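Local structure of putative lipoprotein (Clostridium difficile, 4EXR) at residues 66-78 and 90-104. The protein is of unknown function but is a putative lipoprotein with two PepSY (peptidase propeptide and YPEB) domain repeats, and forms a dimer. Sequence-based numbering, arbitrary orientation.
With PO4 (phosphate ion), chain C; PO4 (phosphate ion), chain B.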
loop_
_atom_site.group_PDB
_atom_site.type_symbol
_atom_site.label_atom_id
_atom_site.label_comp_id
_atom_site.label_asym_id
_atom_site.label_seq_id
_atom_site.Cartn_x
_atom_site.Cartn_y
_atom_site.Cartn_z
ATOM N N VAL A 66 -5.519 -6.784 -8.843
ATOM C CA VAL A 66 -4.608 -7.719 -9.490
ATOM C C VAL A 66 -3.345 -7.749 -8.643
ATOM O O VAL A 66 -2.766 -6.700 -8.351
ATOM C CB VAL A 66 -4.222 -7.263 -10.910
ATOM C CG1 VAL A 66 -3.475 -8.393 -11.644
ATOM C CG2 VAL A 66 -5.459 -6.828 -11.702
ATOM N N GLU A 67 -2.927 -8.944 -8.236
ATOM C CA GLU A 67 -1.729 -9.069 -7.407
ATOM C C GLU A 67 -0.762 -10.022 -8.064
ATOM O O GLU A 67 -1.167 -11.034 -8.624
ATOM C CB GLU A 67 -2.094 -9.557 -6.010
ATOM C CG GLU A 67 -3.111 -8.620 -5.323
ATOM C CD GLU A 67 -3.670 -9.164 -4.013
ATOM O OE1 GLU A 67 -2.984 -9.063 -2.972
ATOM O OE2 GLU A 67 -4.811 -9.678 -4.032
ATOM N N GLY A 68 0.521 -9.686 -8.007
ATOM C CA GLY A 68 1.525 -10.540 -8.607
ATOM C C GLY A 68 2.836 -10.408 -7.869
ATOM O O GLY A 68 2.963 -9.589 -6.958
ATOM N N VAL A 69 3.808 -11.210 -8.273
ATOM C CA VAL A 69 5.111 -11.219 -7.629
ATOM C C VAL A 69 6.205 -11.427 -8.664
ATOM O O VAL A 69 5.971 -12.015 -9.733
ATOM C CB VAL A 69 5.230 -12.364 -6.581
ATOM C CG1 VAL A 69 4.181 -12.213 -5.471
ATOM C CG2 VAL A 69 5.120 -13.746 -7.253
ATOM N N ASP A 70 7.403 -10.952 -8.343
ATOM C CA ASP A 70 8.587 -11.384 -9.066
ATOM C C ASP A 70 9.550 -12.014 -8.057
ATOM O O ASP A 70 9.105 -12.552 -7.035
ATOM C CB ASP A 70 9.200 -10.279 -9.954
ATOM C CG ASP A 70 9.631 -9.018 -9.183
ATOM O OD1 ASP A 70 9.850 -9.051 -7.957
ATOM O OD2 ASP A 70 9.783 -7.969 -9.838
ATOM N N ASP A 71 10.846 -11.987 -8.332
ATOM C CA ASP A 71 11.792 -12.626 -7.414
ATOM C C ASP A 71 11.995 -11.835 -6.117
ATOM O O ASP A 71 12.456 -12.390 -5.114
ATOM C CB ASP A 71 13.145 -12.850 -8.100
ATOM C CG ASP A 71 13.076 -13.880 -9.219
ATOM O OD1 ASP A 71 12.123 -14.694 -9.241
ATOM O OD2 ASP A 71 13.991 -13.885 -10.070
ATOM N N ASN A 72 11.631 -10.552 -6.143
ATOM C CA ASN A 72 11.977 -9.610 -5.084
ATOM C C ASN A 72 10.807 -8.912 -4.402
ATOM O O ASN A 72 10.873 -8.613 -3.208
ATOM C CB ASN A 72 12.907 -8.537 -5.654
ATOM C CG ASN A 72 14.218 -9.119 -6.153
ATOM O OD1 ASN A 72 14.634 -8.864 -7.284
ATOM N ND2 ASN A 72 14.862 -9.916 -5.316
ATOM N N ASN A 73 9.749 -8.640 -5.171
ATOM C CA ASN A 73 8.634 -7.818 -4.718
ATOM C C ASN A 73 7.285 -8.478 -4.929
ATOM O O ASN A 73 7.137 -9.360 -5.781
ATOM C CB ASN A 73 8.591 -6.492 -5.496
ATOM C CG ASN A 73 9.806 -5.627 -5.257
ATOM O OD1 ASN A 73 10.264 -5.479 -4.127
ATOM N ND2 ASN A 73 10.329 -5.037 -6.324
ATOM N N GLU A 74 6.300 -8.042 -4.149
ATOM C CA GLU A 74 4.903 -8.253 -4.496
ATOM C C GLU A 74 4.326 -6.942 -4.996
ATOM O O GLU A 74 4.733 -5.859 -4.558
ATOM C CB GLU A 74 4.086 -8.772 -3.314
ATOM C CG GLU A 74 4.276 -8.019 -2.023
ATOM C CD GLU A 74 3.539 -8.687 -0.879
ATOM O OE1 GLU A 74 2.472 -9.285 -1.139
ATOM O OE2 GLU A 74 4.029 -8.628 0.271
ATOM N N TYR A 75 3.381 -7.053 -5.917
ATOM C CA TYR A 75 2.801 -5.886 -6.572
ATOM C C TYR A 75 1.297 -6.024 -6.484
ATOM O O TYR A 75 0.758 -7.120 -6.640
ATOM C CB TYR A 75 3.185 -5.852 -8.044
ATOM C CG TYR A 75 4.661 -5.817 -8.298
ATOM C CD1 TYR A 75 5.381 -4.637 -8.148
ATOM C CD2 TYR A 75 5.348 -6.964 -8.694
ATOM C CE1 TYR A 75 6.751 -4.603 -8.378
ATOM C CE2 TYR A 75 6.703 -6.930 -8.936
ATOM C CZ TYR A 75 7.400 -5.749 -8.777
ATOM O OH TYR A 75 8.755 -5.720 -9.013
ATOM N N LYS A 76 0.615 -4.914 -6.227
ATOM C CA LYS A 76 -0.834 -4.936 -6.163
ATOM C C LYS A 76 -1.392 -3.716 -6.861
ATOM O O LYS A 76 -0.976 -2.582 -6.603
ATOM C CB LYS A 76 -1.339 -5.001 -4.723
ATOM C CG LYS A 76 -2.865 -4.992 -4.637
ATOM C CD LYS A 76 -3.371 -5.244 -3.230
ATOM C CE LYS A 76 -3.047 -4.092 -2.310
ATOM N NZ LYS A 76 -3.702 -4.270 -0.982
HETATM N N MSE A 77 -2.308 -3.960 -7.788
HETATM C CA MSE A 77 -2.941 -2.853 -8.487
HETATM C C MSE A 77 -4.441 -2.946 -8.317
HETATM O O MSE A 77 -5.016 -4.035 -8.353
HETATM C CB MSE A 77 -2.601 -2.852 -9.978
HETATM C CG MSE A 77 -1.148 -2.545 -10.289
HETATM SE SE MSE A 77 -0.884 -2.240 -12.185
HETATM C CE MSE A 77 -1.811 -0.544 -12.368
ATOM N N LYS A 78 -5.065 -1.798 -8.131
ATOM C CA LYS A 78 -6.526 -1.713 -8.163
ATOM C C LYS A 78 -6.928 -0.853 -9.345
ATOM O O LYS A 78 -6.384 0.230 -9.543
ATOM C CB LYS A 78 -7.087 -1.147 -6.862
ATOM C CG LYS A 78 -6.952 -2.097 -5.674
ATOM C CD LYS A 78 -7.589 -1.490 -4.433
ATOM C CE LYS A 78 -7.573 -2.477 -3.278
ATOM N NZ LYS A 78 -7.730 -1.772 -1.972
ATOM N N LYS A 90 0.832 -0.582 -5.753
ATOM C CA LYS A 90 1.659 -0.780 -4.573
ATOM C C LYS A 90 2.718 -1.849 -4.823
ATOM O O LYS A 90 2.404 -2.941 -5.300
ATOM C CB LYS A 90 0.769 -1.186 -3.399
ATOM C CG LYS A 90 1.494 -1.399 -2.084
ATOM C CD LYS A 90 0.536 -2.013 -1.089
ATOM C CE LYS A 90 1.089 -2.026 0.311
ATOM N NZ LYS A 90 0.229 -2.864 1.196
ATOM N N THR A 91 3.968 -1.510 -4.515
ATOM C CA THR A 91 5.077 -2.456 -4.547
ATOM C C THR A 91 5.571 -2.616 -3.111
ATOM O O THR A 91 5.715 -1.623 -2.404
ATOM C CB THR A 91 6.252 -1.886 -5.372
ATOM O OG1 THR A 91 5.808 -1.580 -6.700
ATOM C CG2 THR A 91 7.419 -2.888 -5.431
ATOM N N GLU A 92 5.837 -3.849 -2.684
ATOM C CA GLU A 92 6.455 -4.098 -1.379
ATOM C C GLU A 92 7.496 -5.192 -1.525
ATOM O O GLU A 92 7.265 -6.179 -2.223
ATOM C CB GLU A 92 5.427 -4.606 -0.363
ATOM C CG GLU A 92 4.599 -3.574 0.361
ATOM C CD GLU A 92 3.723 -4.218 1.429
ATOM O OE1 GLU A 92 2.646 -4.747 1.078
ATOM O OE2 GLU A 92 4.123 -4.221 2.614
ATOM N N LYS A 93 8.619 -5.038 -0.838
ATOM C CA LYS A 93 9.630 -6.095 -0.793
ATOM C C LYS A 93 9.020 -7.386 -0.225
ATOM O O LYS A 93 8.268 -7.341 0.747
ATOM C CB LYS A 93 10.797 -5.634 0.086
ATOM C CG LYS A 93 12.004 -6.532 0.037
ATOM C CD LYS A 93 13.015 -6.008 -0.954
ATOM C CE LYS A 93 14.416 -6.020 -0.359
ATOM N NZ LYS A 93 14.809 -7.382 0.097
ATOM N N LEU A 94 9.314 -8.530 -0.844
ATOM C CA LEU A 94 8.806 -9.812 -0.353
ATOM C C LEU A 94 9.491 -10.170 0.967
ATOM O O LEU A 94 10.634 -9.784 1.200
ATOM C CB LEU A 94 9.085 -10.940 -1.363
ATOM C CG LEU A 94 8.303 -10.996 -2.678
ATOM C CD1 LEU A 94 8.921 -12.026 -3.616
ATOM C CD2 LEU A 94 6.827 -11.300 -2.439
ATOM N N ASP A 95 8.795 -10.920 1.816
ATOM C CA ASP A 95 9.441 -11.542 2.984
ATOM C C ASP A 95 10.570 -12.493 2.567
ATOM O O ASP A 95 10.595 -12.984 1.436
ATOM C CB ASP A 95 8.414 -12.293 3.836
ATOM C CG ASP A 95 7.449 -11.356 4.548
ATOM O OD1 ASP A 95 7.895 -10.287 5.019
ATOM O OD2 ASP A 95 6.246 -11.688 4.634
ATOM N N SER A 96 11.488 -12.742 3.495
ATOM C CA SER A 96 12.659 -13.586 3.261
ATOM C C SER A 96 12.316 -14.947 2.666
ATOM O O SER A 96 12.989 -15.420 1.753
ATOM C CB SER A 96 13.403 -13.791 4.579
ATOM O OG SER A 96 12.499 -14.229 5.580
ATOM N N GLU A 97 11.262 -15.565 3.183
ATOM C CA GLU A 97 10.893 -16.925 2.793
ATOM C C GLU A 97 10.217 -17.010 1.423
ATOM O O GLU A 97 9.968 -18.111 0.914
ATOM C CB GLU A 97 9.991 -17.559 3.858
ATOM N N ASP A 98 9.911 -15.848 0.841
ATOM C CA ASP A 98 9.224 -15.770 -0.444
ATOM C C ASP A 98 10.146 -15.341 -1.586
ATOM O O ASP A 98 9.750 -15.384 -2.754
ATOM C CB ASP A 98 8.062 -14.767 -0.367
ATOM C CG ASP A 98 6.740 -15.420 0.003
ATOM O OD1 ASP A 98 6.597 -16.646 -0.176
ATOM O OD2 ASP A 98 5.831 -14.696 0.461
ATOM N N LEU A 99 11.361 -14.918 -1.251
ATOM C CA LEU A 99 12.280 -14.369 -2.245
ATOM C C LEU A 99 12.830 -15.420 -3.204
ATOM O O LEU A 99 12.644 -16.619 -3.001
ATOM C CB LEU A 99 13.460 -13.676 -1.562
ATOM C CG LEU A 99 13.230 -12.429 -0.713
ATOM C CD1 LEU A 99 14.508 -12.096 0.059
ATOM C CD2 LEU A 99 12.808 -11.252 -1.584
ATOM N N ASN A 100 13.502 -14.939 -4.249
ATOM C CA ASN A 100 14.200 -15.781 -5.219
ATOM C C ASN A 100 13.295 -16.752 -5.982
ATOM O O ASN A 100 13.718 -17.848 -6.352
ATOM C CB ASN A 100 15.367 -16.525 -4.554
ATOM C CG ASN A 100 16.462 -16.887 -5.536
ATOM O OD1 ASN A 100 16.674 -16.197 -6.533
ATOM N ND2 ASN A 100 17.166 -17.972 -5.258
ATOM N N GLY A 101 12.051 -16.335 -6.224
ATOM C CA GLY A 101 11.135 -17.107 -7.028
ATOM C C GLY A 101 10.181 -17.996 -6.268
ATOM O O GLY A 101 9.308 -18.607 -6.875
ATOM N N VAL A 102 10.332 -18.095 -4.951
ATOM C CA VAL A 102 9.424 -18.957 -4.187
ATOM C C VAL A 102 7.967 -18.442 -4.256
ATOM O O VAL A 102 7.020 -19.231 -4.391
ATOM C CB VAL A 102 9.875 -19.122 -2.722
ATOM C CG1 VAL A 102 8.732 -19.635 -1.865
ATOM C CG2 VAL A 102 11.074 -20.099 -2.644
ATOM N N ALA A 103 7.787 -17.127 -4.163
ATOM C CA ALA A 103 6.430 -16.548 -4.265
ATOM C C ALA A 103 5.768 -16.858 -5.605
ATOM O O ALA A 103 4.543 -16.956 -5.701
ATOM C CB ALA A 103 6.463 -15.033 -4.027
ATOM N N ARG A 104 6.585 -16.997 -6.648
ATOM C CA ARG A 104 6.074 -17.246 -7.991
ATOM C C ARG A 104 5.331 -18.570 -8.124
ATOM O O ARG A 104 4.612 -18.776 -9.104
ATOM C CB ARG A 104 7.214 -17.239 -9.002
ATOM C CG ARG A 104 7.927 -15.926 -9.165
ATOM C CD ARG A 104 8.839 -16.078 -10.351
ATOM N NE ARG A 104 9.690 -14.926 -10.613
ATOM C CZ ARG A 104 9.376 -13.960 -11.462
ATOM N NH1 ARG A 104 8.211 -13.989 -12.105
ATOM N NH2 ARG A 104 10.222 -12.969 -11.662
HETATM P P PO4 C . -3.488 -1.470 1.412
HETATM O O1 PO4 C . -4.762 -2.062 1.968
HETATM O O2 PO4 C . -3.612 0.034 1.371
HETATM O O3 PO4 C . -2.319 -1.869 2.274
HETATM O O4 PO4 C . -3.287 -1.980 0.018
HETATM P P PO4 B . 0.342 -0.034 4.025
HETATM O O1 PO4 B . 0.421 -0.013 5.533
HETATM O O2 PO4 B . 0.782 -1.388 3.520
HETATM O O3 PO4 B . -1.070 0.249 3.582
HETATM O O4 PO4 B . 1.264 1.012 3.478
HETATM O O HOH W 1 9.640 -14.789 -5.498
HETATM O O HOH W 2 12.420 -10.741 -10.556
HETATM O O HOH W 3 5.956 -8.120 1.707
#
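Glu74 and Glu92 form a hydrogen-bonded pair in an antiparallel beta hairpin of a PepSY domain, with Lys76 and Lys90 the next such pair. Glu74 N meets Glu92 O at 2.8 Å. The two side chains lie side by side, pointing the same way, with carboxylate planes 3° apart. Glu74 OE2 and Glu92 OE1, like charges, come within 4.2 Å. Water 3 bridges Glu74 OE2 and Lys93 O, and Lys90 NZ forms a salt bridge with Glu92 OE1. Lys90 runs fully extended (chi1 -179°), which carries NZ to both phosphates; Lys76 NZ bonds one. These ions probably come from the crystallisation liquor. On the other face, Thr91 OG1 sits at the Tyr75 ring edge, 3.4 Å from CD1.

Beyond the strands, the 94-102 loop and the 3-10 segment beginning at Ala103 wrap over the 70-72 turn. Leu94 N donates almost straight to Asn72 O. Val69 CG2 packs on Ala103 CB at 3.7 Å. Arg104 NE salt-bridges Asp71 OD1 at 2.8 Å, in the guanidinium plane but 43° out of the carboxylate plane. Asp70 shapes the turn: its OD1 accepts Asn72 N, an Asx turn, and Asn73 N, completing an Asx motif, and OD2 accepts from Tyr75 OH.

Further out, Lys90 to Glu92 pair with a strand of the second subunit, continuing the sheet. Arg104 NH2 and NH1 salt-bridge Asp47 OD2 and Asp49 OD2.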